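Local atomic coordinates of EAL/GGDEF domain protein (Methylococcus capsulatus, PDB entry 3ICL), a protein that belongs to the GGDEF-domain family, its helices packed around a central mixed beta sheet. Residues A[36-41]-A[117-122]; A[54-59]-A[110-115]; A[58-63]-A[104-109]; A[65-70]-A[99-104]. The protein carries 1 engineered substitution. One frame throughout, in Å; residues are numbered along the deposited sequence.

Contact 1. Residues A[36-41]-A[117-122]; sequences LDVDNF and IVISVS
Asp37 and Ser122 form a hydrogen-bonded antiparallel pair between two central strands of the GGDEF domain: Asp37 N donates to Ser122 O at 2.9 Å, and Ser122 N to Asp37 O at 3.1 Å. Val38 and Val121 follow as a non-hydrogen-bonded pair. Beyond them the ladder frays, the bond from Asp39 N to Ser120 O being weak, and the side chain of Asn40 takes over the pairing. Its OD1 accepts Ser120 N at 2.9 Å, with the donor above the carbonyl plane, while ND2 gives a fairly straight bond (160°) to a lone pair of Val118 O at 3.1 Å. With CG set between the backbone N and carbonyl carbon (chi1 65°), the amide lies against residues 118-120, and two bonds fix its rotation. Asp39 OD2 approaches Ser122 OG to 2.7 Å, but that hydroxyl also bonds Asn156 OD1, so two acceptors compete for it. On the apolar side of the pair, Leu36 CG meets Val121 CG1 at 3.5 Å. The type I turn from Val38 to Phe41 leads into helix 41-48, strand 81-86 pairs with the other edge of strand 32-38, and helices 50-67 and 96-106 cover Leu36.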
# COMPACT_ATOMS: atom_id res chain seq x y z
N LEU A 36 1.16 1.25 2.61
CA LEU A 36 1.73 2.43 1.97
C LEU A 36 1.22 3.74 2.55
O LEU A 36 0.04 3.88 2.85
CB LEU A 36 1.44 2.36 0.47
CG LEU A 36 1.99 3.44 -0.47
CD1 LEU A 36 2.09 2.86 -1.87
CD2 LEU A 36 1.10 4.67 -0.45
N ASP A 37 2.13 4.69 2.68
CA ASP A 37 1.80 5.99 3.23
C ASP A 37 2.17 7.07 2.23
O ASP A 37 3.28 7.06 1.69
CB ASP A 37 2.60 6.22 4.52
CG ASP A 37 2.18 7.46 5.27
OD1 ASP A 37 1.49 8.33 4.69
OD2 ASP A 37 2.55 7.56 6.46
N VAL A 38 1.24 7.98 1.96
CA VAL A 38 1.54 9.09 1.08
C VAL A 38 2.03 10.11 2.09
O VAL A 38 1.24 10.84 2.70
CB VAL A 38 0.30 9.61 0.33
CG1 VAL A 38 0.67 10.79 -0.55
CG2 VAL A 38 -0.27 8.49 -0.53
N ASP A 39 3.34 10.11 2.30
CA ASP A 39 3.99 10.97 3.28
C ASP A 39 3.65 12.45 3.27
O ASP A 39 3.43 13.04 4.32
CB ASP A 39 5.51 10.81 3.20
CG ASP A 39 5.96 9.38 3.46
OD1 ASP A 39 5.22 8.62 4.12
OD2 ASP A 39 7.08 9.03 3.02
N ASN A 40 3.62 13.07 2.09
CA ASN A 40 3.35 14.50 2.02
C ASN A 40 1.92 14.88 1.62
O ASN A 40 1.66 16.01 1.21
CB ASN A 40 4.37 15.17 1.07
CG ASN A 40 4.23 14.70 -0.36
OD1 ASN A 40 3.68 13.63 -0.63
ND2 ASN A 40 4.75 15.49 -1.30
N PHE A 41 1.00 13.95 1.78
CA PHE A 41 -0.38 14.22 1.41
C PHE A 41 -1.04 15.37 2.16
O PHE A 41 -1.70 16.21 1.55
CB PHE A 41 -1.25 12.97 1.58
CG PHE A 41 -2.66 13.18 1.12
CD1 PHE A 41 -2.97 13.18 -0.23
CD2 PHE A 41 -3.68 13.41 2.04
CE1 PHE A 41 -4.27 13.42 -0.67
CE2 PHE A 41 -4.99 13.65 1.61
CZ PHE A 41 -5.28 13.66 0.25
N ILE A 117 2.41 17.71 -9.31
CA ILE A 117 2.45 17.21 -7.95
C ILE A 117 3.31 15.95 -7.86
O ILE A 117 3.14 15.00 -8.63
CB ILE A 117 1.05 16.87 -7.40
CG1 ILE A 117 0.17 18.12 -7.37
CG2 ILE A 117 1.18 16.31 -5.98
CD1 ILE A 117 0.72 19.24 -6.51
N VAL A 118 4.26 15.96 -6.92
CA VAL A 118 5.13 14.83 -6.70
C VAL A 118 4.92 14.38 -5.26
O VAL A 118 5.16 15.15 -4.33
CB VAL A 118 6.61 15.21 -6.93
CG1 VAL A 118 6.98 16.43 -6.10
CG2 VAL A 118 7.51 14.03 -6.57
N ILE A 119 4.44 13.16 -5.07
CA ILE A 119 4.22 12.68 -3.71
C ILE A 119 5.43 11.91 -3.24
O ILE A 119 6.21 11.39 -4.04
CB ILE A 119 3.00 11.72 -3.61
CG1 ILE A 119 3.17 10.55 -4.58
CG2 ILE A 119 1.71 12.49 -3.87
CD1 ILE A 119 2.12 9.48 -4.43
N SER A 120 5.60 11.87 -1.92
CA SER A 120 6.69 11.12 -1.30
C SER A 120 5.98 9.91 -0.70
O SER A 120 4.90 10.04 -0.12
CB SER A 120 7.38 11.97 -0.22
OG SER A 120 6.44 12.42 0.73
N VAL A 121 6.57 8.72 -0.84
CA VAL A 121 5.93 7.48 -0.37
C VAL A 121 6.81 6.61 0.53
O VAL A 121 8.02 6.52 0.32
CB VAL A 121 5.51 6.62 -1.60
CG1 VAL A 121 4.93 5.30 -1.15
CG2 VAL A 121 4.49 7.38 -2.45
N SER A 122 6.20 5.98 1.52
CA SER A 122 6.92 5.07 2.43
C SER A 122 6.11 3.79 2.53
O SER A 122 4.90 3.82 2.75
CB SER A 122 7.08 5.68 3.82
OG SER A 122 8.13 6.63 3.85

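Contact 2. Residues A[54-59]-A[110-115]; sequences DRLLRA and FVFGAQ
Phe110 and Phe112 project from one side of a small beta hairpin onto helix 50-67, giving a compact example of a two-stranded excursion from an alpha/beta domain that is held down by aromatic side chains. Phe112 to Gln115 form the type II' turn at its tip, with Gly113 taking a positive phi. Helix 54-59 and strand 110-112 run roughly antiparallel (146°), with axes 10.0 Å apart at their closest, a gap that the side chains bridge.

The tight part lies around Leu56. Its CG is anti to the backbone N (chi1 176°), which carries the branch toward the hairpin, and CD1 ends over one face of the Phe110 ring, 3.7 Å from the centroid and 17° off the normal, a good CH-pi geometry. Ala59, one turn further along the helix, sets its CB 3.7 Å from Phe110 CE1. Phe112 reaches the helix backbone itself: its CZ stands 3.6 Å from Leu56 CA, with Leu56 CB close by. On the inner side Ile117 and Ile119 continue this apolar surface, and Phe41 and Ile44 of helix 41-48 pack on Leu56.

The solvent side is looser and rests on one exposed residue. Arg55 bends partway along its side chain, which runs past Phe112 in the opposite direction. The guanidinium and ring planes are turned steeply against each other. Phe112 CD1 sits over the centre of the guanidinium, 3.8 Å from Arg55 CZ.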
# COMPACT_ATOMS: atom_id res chain seq x y z
N ASP A 54 -8.65 14.66 -3.18
CA ASP A 54 -9.39 13.44 -3.50
C ASP A 54 -8.96 12.90 -4.85
O ASP A 54 -8.81 11.69 -5.02
CB ASP A 54 -10.89 13.70 -3.49
CG ASP A 54 -11.41 14.04 -2.11
OD1 ASP A 54 -10.73 13.71 -1.12
OD2 ASP A 54 -12.52 14.62 -2.01
N ARG A 55 -8.77 13.80 -5.81
CA ARG A 55 -8.34 13.40 -7.14
C ARG A 55 -6.99 12.69 -7.06
O ARG A 55 -6.78 11.66 -7.71
CB ARG A 55 -8.23 14.61 -8.07
CG ARG A 55 -9.56 15.27 -8.39
CD ARG A 55 -9.37 16.35 -9.44
NE ARG A 55 -8.86 15.81 -10.69
CZ ARG A 55 -8.46 16.54 -11.72
NH1 ARG A 55 -8.51 17.87 -11.65
NH2 ARG A 55 -8.01 15.96 -12.82
N LEU A 56 -6.09 13.23 -6.25
CA LEU A 56 -4.77 12.65 -6.08
C LEU A 56 -4.86 11.24 -5.48
O LEU A 56 -4.21 10.31 -5.95
CB LEU A 56 -3.91 13.54 -5.17
CG LEU A 56 -2.51 13.05 -4.78
CD1 LEU A 56 -1.69 12.69 -6.02
CD2 LEU A 56 -1.81 14.14 -3.98
N LEU A 57 -5.69 11.09 -4.46
CA LEU A 57 -5.88 9.80 -3.80
C LEU A 57 -6.40 8.74 -4.77
O LEU A 57 -5.99 7.58 -4.72
CB LEU A 57 -6.85 9.93 -2.63
CG LEU A 57 -6.34 10.68 -1.39
CD1 LEU A 57 -7.47 10.80 -0.37
CD2 LEU A 57 -5.14 9.94 -0.79
N ARG A 58 -7.30 9.15 -5.66
CA ARG A 58 -7.87 8.23 -6.63
C ARG A 58 -6.85 7.85 -7.71
O ARG A 58 -6.82 6.71 -8.18
CB ARG A 58 -9.10 8.85 -7.30
CG ARG A 58 -9.95 7.86 -8.07
CD ARG A 58 -11.14 8.54 -8.74
NE ARG A 58 -12.07 7.57 -9.31
CZ ARG A 58 -12.92 6.84 -8.60
NH1 ARG A 58 -12.97 6.96 -7.28
NH2 ARG A 58 -13.73 5.98 -9.21
N ALA A 59 -6.01 8.81 -8.10
CA ALA A 59 -4.99 8.55 -9.11
C ALA A 59 -3.89 7.68 -8.51
O ALA A 59 -3.25 6.90 -9.22
CB ALA A 59 -4.41 9.87 -9.62
N PHE A 110 1.99 13.82 -10.87
CA PHE A 110 0.53 13.80 -10.95
C PHE A 110 0.21 15.21 -11.41
O PHE A 110 0.36 16.17 -10.66
CB PHE A 110 -0.09 13.55 -9.58
CG PHE A 110 0.06 12.13 -9.09
CD1 PHE A 110 -0.87 11.16 -9.46
CD2 PHE A 110 1.12 11.78 -8.27
CE1 PHE A 110 -0.74 9.85 -9.00
CE2 PHE A 110 1.25 10.46 -7.81
CZ PHE A 110 0.32 9.50 -8.18
N VAL A 111 -0.23 15.36 -12.66
CA VAL A 111 -0.52 16.70 -13.16
C VAL A 111 -1.98 17.09 -13.07
O VAL A 111 -2.84 16.46 -13.69
CB VAL A 111 -0.04 16.86 -14.62
CG1 VAL A 111 -0.17 18.31 -15.05
CG2 VAL A 111 1.41 16.40 -14.74
N PHE A 112 -2.26 18.12 -12.28
CA PHE A 112 -3.61 18.63 -12.11
C PHE A 112 -3.59 20.04 -12.69
O PHE A 112 -3.04 20.96 -12.08
CB PHE A 112 -3.97 18.65 -10.62
CG PHE A 112 -3.99 17.27 -10.00
CD1 PHE A 112 -4.91 16.32 -10.42
CD2 PHE A 112 -3.08 16.93 -9.01
CE1 PHE A 112 -4.91 15.04 -9.87
CE2 PHE A 112 -3.08 15.66 -8.45
CZ PHE A 112 -4.00 14.71 -8.88
N GLY A 113 -4.17 20.20 -13.87
CA GLY A 113 -4.15 21.49 -14.52
C GLY A 113 -2.70 21.79 -14.84
O GLY A 113 -2.01 20.96 -15.43
N ALA A 114 -2.22 22.97 -14.45
CA ALA A 114 -0.84 23.35 -14.69
C ALA A 114 -0.02 23.10 -13.43
O ALA A 114 1.13 23.53 -13.32
CB ALA A 114 -0.75 24.82 -15.08
N GLN A 115 -0.61 22.40 -12.46
CA GLN A 115 0.07 22.12 -11.20
C GLN A 115 0.66 20.72 -11.15
O GLN A 115 -0.06 19.72 -11.16
CB GLN A 115 -0.90 22.33 -10.03
CG GLN A 115 -0.24 22.32 -8.66
CD GLN A 115 0.98 23.21 -8.60
OE1 GLN A 115 2.07 22.82 -9.01
NE2 GLN A 115 0.80 24.42 -8.08

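Contact 3. Residues A[58-63]-A[104-109]; sequences RATAER and DGLAQP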
# COMPACT_ATOMS: atom_id res chain seq x y z
N ARG A 58 -7.30 9.15 -5.66
CA ARG A 58 -7.87 8.23 -6.63
C ARG A 58 -6.85 7.85 -7.71
O ARG A 58 -6.82 6.71 -8.18
CB ARG A 58 -9.10 8.85 -7.30
CG ARG A 58 -9.95 7.86 -8.07
CD ARG A 58 -11.14 8.54 -8.74
NE ARG A 58 -12.07 7.57 -9.31
CZ ARG A 58 -12.92 6.84 -8.60
NH1 ARG A 58 -12.97 6.96 -7.28
NH2 ARG A 58 -13.73 5.98 -9.21
N ALA A 59 -6.01 8.81 -8.10
CA ALA A 59 -4.99 8.55 -9.11
C ALA A 59 -3.89 7.68 -8.51
O ALA A 59 -3.25 6.90 -9.22
CB ALA A 59 -4.41 9.87 -9.62
N THR A 60 -3.66 7.82 -7.21
CA THR A 60 -2.63 7.03 -6.53
C THR A 60 -3.11 5.59 -6.39
O THR A 60 -2.35 4.64 -6.60
CB THR A 60 -2.34 7.61 -5.12
OG1 THR A 60 -1.82 8.94 -5.26
CG2 THR A 60 -1.32 6.75 -4.39
N ALA A 61 -4.38 5.43 -6.05
CA ALA A 61 -4.99 4.11 -5.89
C ALA A 61 -4.94 3.32 -7.19
O ALA A 61 -4.73 2.11 -7.18
CB ALA A 61 -6.43 4.26 -5.43
N GLU A 62 -5.16 4.00 -8.31
CA GLU A 62 -5.15 3.33 -9.60
C GLU A 62 -3.74 2.95 -10.02
O GLU A 62 -3.54 1.86 -10.57
CB GLU A 62 -5.80 4.23 -10.66
CG GLU A 62 -7.23 4.60 -10.31
CD GLU A 62 -7.82 5.66 -11.22
OE1 GLU A 62 -7.05 6.52 -11.70
OE2 GLU A 62 -9.05 5.65 -11.44
N ARG A 63 -2.77 3.82 -9.76
CA ARG A 63 -1.39 3.50 -10.12
C ARG A 63 -0.90 2.33 -9.28
O ARG A 63 -0.08 1.54 -9.74
CB ARG A 63 -0.48 4.71 -9.92
CG ARG A 63 -0.73 5.83 -10.91
CD ARG A 63 0.38 6.87 -10.87
NE ARG A 63 0.05 8.02 -11.71
CZ ARG A 63 0.81 9.10 -11.82
NH1 ARG A 63 1.95 9.19 -11.15
NH2 ARG A 63 0.41 10.11 -12.58
N ASP A 104 7.99 2.99 -8.44
CA ASP A 104 8.30 3.48 -9.79
C ASP A 104 7.10 4.20 -10.38
O ASP A 104 7.24 5.24 -11.02
CB ASP A 104 8.72 2.34 -10.72
CG ASP A 104 10.07 1.76 -10.35
OD1 ASP A 104 10.80 2.41 -9.58
OD2 ASP A 104 10.40 0.66 -10.84
N GLY A 105 5.91 3.66 -10.15
CA GLY A 105 4.71 4.28 -10.68
C GLY A 105 4.35 5.57 -9.96
O GLY A 105 3.94 6.55 -10.59
N LEU A 106 4.51 5.58 -8.63
CA LEU A 106 4.17 6.75 -7.84
C LEU A 106 5.22 7.86 -7.85
O LEU A 106 4.98 8.95 -7.34
CB LEU A 106 3.88 6.35 -6.39
CG LEU A 106 2.75 5.33 -6.19
CD1 LEU A 106 2.49 5.13 -4.69
CD2 LEU A 106 1.49 5.81 -6.89
N ALA A 107 6.39 7.58 -8.42
CA ALA A 107 7.45 8.59 -8.51
C ALA A 107 7.15 9.50 -9.70
O ALA A 107 7.74 10.56 -9.84
CB ALA A 107 8.80 7.92 -8.69
N GLN A 108 6.25 9.05 -10.57
CA GLN A 108 5.87 9.85 -11.74
C GLN A 108 4.99 11.00 -11.26
O GLN A 108 4.21 10.84 -10.32
CB GLN A 108 5.10 8.99 -12.74
CG GLN A 108 5.90 7.85 -13.33
CD GLN A 108 5.03 6.88 -14.11
OE1 GLN A 108 4.08 6.32 -13.57
NE2 GLN A 108 5.35 6.69 -15.38
N PRO A 109 5.10 12.17 -11.90
CA PRO A 109 4.27 13.30 -11.47
C PRO A 109 2.77 13.10 -11.67
O PRO A 109 2.34 12.30 -12.49
CB PRO A 109 4.80 14.46 -12.31
CG PRO A 109 6.24 14.07 -12.55
CD PRO A 109 6.12 12.60 -12.87
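The connection that carries the chain from helix 96-106 into the hairpin beginning at Phe110 is clasped by Arg63 of helix 50-67, a worked example of one arginine tying down a turn through its backbone carbonyls. The side chain, extended from CG to NE, brings its guanidinium to residues 105-109. Two oxygens lie at its edge, close to its plane. Arg63 NH2 makes the straighter bond, to Pro109 O at 2.9 Å (166°). Arg63 NH1 reaches Gln108 O, also at 2.9 Å, but the angle at hydrogen is only 138° and the donor stands above that carbonyl plane. Weak bonds of 3.4 Å link Arg63 NH1 to Pro109 O and to Gly105 O. Bonded to three backbone carbonyls, one of them weakly, the cation is held against rotation, and the grouped carbonyl dipoles probably favour its charge.

Towards the interior the contact turns apolar. Leu106 brings its CD2 branch to Arg63 CB at 3.8 Å and to Thr60 CG2 at 3.9 Å, the leucine and threonine side chains crossing at about a right angle. Thr60 turns its methyl to the leucine, while OG1 bonds Leu56 O in its own helix.

Around this site, Phe110 of the hairpin makes a cation-pi contact with Arg63, Ile119 packs on both Thr60 and Leu106, and Phe82 of strand 81-86 lies against Thr60 from the central sheet.

Contact 4. Residues A[65-70]-A[99-104]; sequences RTAVRD and AQKILD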
# COMPACT_ATOMS: atom_id res chain seq x y z
N ARG A 65 -2.76 -0.15 -8.24
CA ARG A 65 -3.35 -1.34 -8.83
C ARG A 65 -2.61 -1.78 -10.10
O ARG A 65 -2.53 -2.98 -10.39
CB ARG A 65 -4.84 -1.11 -9.15
CG ARG A 65 -5.68 -0.83 -7.91
CD ARG A 65 -7.18 -0.92 -8.19
NE ARG A 65 -7.63 0.12 -9.11
CZ ARG A 65 -8.91 0.40 -9.34
NH1 ARG A 65 -9.87 -0.28 -8.72
NH2 ARG A 65 -9.24 1.36 -10.20
N THR A 66 -2.06 -0.83 -10.85
CA THR A 66 -1.34 -1.19 -12.08
C THR A 66 -0.01 -1.84 -11.74
O THR A 66 0.58 -2.53 -12.57
CB THR A 66 -1.02 0.04 -12.96
OG1 THR A 66 -0.01 0.83 -12.33
CG2 THR A 66 -2.25 0.89 -13.17
N ALA A 67 0.47 -1.61 -10.52
CA ALA A 67 1.76 -2.15 -10.10
C ALA A 67 1.68 -3.46 -9.34
O ALA A 67 2.71 -4.09 -9.11
CB ALA A 67 2.51 -1.10 -9.27
N VAL A 68 0.49 -3.88 -8.94
CA VAL A 68 0.34 -5.15 -8.24
C VAL A 68 -0.08 -6.21 -9.26
O VAL A 68 -0.05 -5.94 -10.46
CB VAL A 68 -0.70 -5.06 -7.09
CG1 VAL A 68 -0.21 -4.09 -6.03
CG2 VAL A 68 -2.06 -4.62 -7.61
N ARG A 69 -0.45 -7.40 -8.80
CA ARG A 69 -0.87 -8.45 -9.73
C ARG A 69 -2.38 -8.63 -9.73
O ARG A 69 -3.05 -8.34 -8.74
CB ARG A 69 -0.21 -9.80 -9.39
CG ARG A 69 1.32 -9.84 -9.47
CD ARG A 69 1.94 -9.30 -8.19
NE ARG A 69 1.31 -9.90 -7.02
CZ ARG A 69 1.45 -11.17 -6.65
NH1 ARG A 69 2.22 -11.98 -7.36
NH2 ARG A 69 0.80 -11.62 -5.59
N ASP A 70 -2.92 -9.11 -10.85
CA ASP A 70 -4.35 -9.34 -10.93
C ASP A 70 -4.64 -10.34 -9.81
O ASP A 70 -3.92 -11.33 -9.67
CB ASP A 70 -4.72 -9.93 -12.29
CG ASP A 70 -6.22 -10.06 -12.49
OD1 ASP A 70 -6.92 -9.03 -12.44
OD2 ASP A 70 -6.70 -11.20 -12.69
N ALA A 99 6.73 -3.74 -4.29
CA ALA A 99 6.96 -2.46 -3.66
C ALA A 99 7.78 -1.55 -4.58
O ALA A 99 7.56 -0.34 -4.64
CB ALA A 99 7.69 -2.67 -2.33
N GLN A 100 8.74 -2.14 -5.29
CA GLN A 100 9.58 -1.36 -6.20
C GLN A 100 8.78 -0.86 -7.41
O GLN A 100 8.99 0.26 -7.88
CB GLN A 100 10.77 -2.20 -6.66
CG GLN A 100 11.84 -2.32 -5.59
CD GLN A 100 12.86 -3.40 -5.88
OE1 GLN A 100 13.00 -3.87 -7.01
NE2 GLN A 100 13.60 -3.80 -4.85
N LYS A 101 7.85 -1.68 -7.89
CA LYS A 101 7.03 -1.30 -9.03
C LYS A 101 6.05 -0.19 -8.63
O LYS A 101 5.71 0.68 -9.43
CB LYS A 101 6.27 -2.52 -9.56
CG LYS A 101 5.53 -2.28 -10.86
CD LYS A 101 5.00 -3.59 -11.45
CE LYS A 101 4.41 -3.37 -12.83
NZ LYS A 101 3.98 -4.65 -13.46
N ILE A 102 5.58 -0.22 -7.44
CA ILE A 102 4.69 0.82 -6.94
C ILE A 102 5.49 2.11 -6.84
O ILE A 102 5.04 3.17 -7.29
CB ILE A 102 4.12 0.49 -5.54
CG1 ILE A 102 3.19 -0.73 -5.60
CG2 ILE A 102 3.28 1.67 -5.04
CD1 ILE A 102 2.79 -1.29 -4.28
N LEU A 103 6.64 2.06 -6.21
CA LEU A 103 7.45 3.26 -6.07
C LEU A 103 7.78 3.85 -7.45
O LEU A 103 7.84 5.07 -7.61
CB LEU A 103 8.72 2.96 -5.26
CG LEU A 103 8.52 2.63 -3.77
CD1 LEU A 103 9.82 2.14 -3.15
CD2 LEU A 103 8.04 3.86 -3.03
N ASP A 104 7.99 2.99 -8.44
CA ASP A 104 8.30 3.48 -9.79
C ASP A 104 7.10 4.20 -10.38
O ASP A 104 7.24 5.24 -11.02
CB ASP A 104 8.72 2.34 -10.72
CG ASP A 104 10.07 1.76 -10.35
OD1 ASP A 104 10.80 2.41 -9.58
OD2 ASP A 104 10.40 0.66 -10.84
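Where residues 65-68 pass helix 96-106, the two backbones come close, with Ala67 CA 5.2 Å from Ile102 CA. At Val68 the backbone is no longer helical (psi -171°), and the chain turns off towards strand 73-77.

The approach is consistent with the small side chain of Ala67, whose CB points at the other helix and meets the backbone there, 3.7 Å from Ile102 N, while Ile102 CG1 closes in at 3.8 Å and Lys101 CG at 3.6 Å. One methyl is thus lodged between two successive residues of helix 96-106. Val68 adds little, its CG1 being 4.5 Å from Ile102 CD1, although both of these side chains also rest on Ile84 of strand 81-86 beneath them.

On the outer side Lys101 lies along the opposing chain. Its CG is anti to the backbone N (chi1 -172°) and every later torsion is also extended, so the methylenes pass residues 66 and 67 one after another: CD comes within 3.3 Å of Ala67 O, and CE continues to 3.9 Å from Thr66 O. The hydroxyl of Thr66 is turned to its own helix, bonded to Arg63 O.

Contact here is therefore made chiefly by carbon against carbon and against backbone atoms. The lysine acts chiefly through its aliphatic stem, and any pull between its ammonium group and the nearby carbonyls of residues 66 and 67 would be a mild electrostatic one.

In the fold
Helix 50-67 runs through contacts 2, 3 and 4 in order, meeting first the hairpin, then the turn, and finally helix 96-106; the centres of contacts 2 and 4 are about 19 Å apart, with contact 3 between them. Contact 1 lies on the sheet beneath. It joins contact 2 through a probable hydrogen bond from Phe110 N to Ile117 O (2.8 Å), and contacts 3 and 4 through Leu36, whose CD1 is 3.6 Å from both Leu106 CD1 and Ile102 CG2. Ile119 also touches contacts 2 and 3, its CD1 lying 3.6 Å from Phe110 CE2. A sulfate ion, probably from the crystallisation liquor, lies about 3 Å from the Asp37 side chain in contact 1.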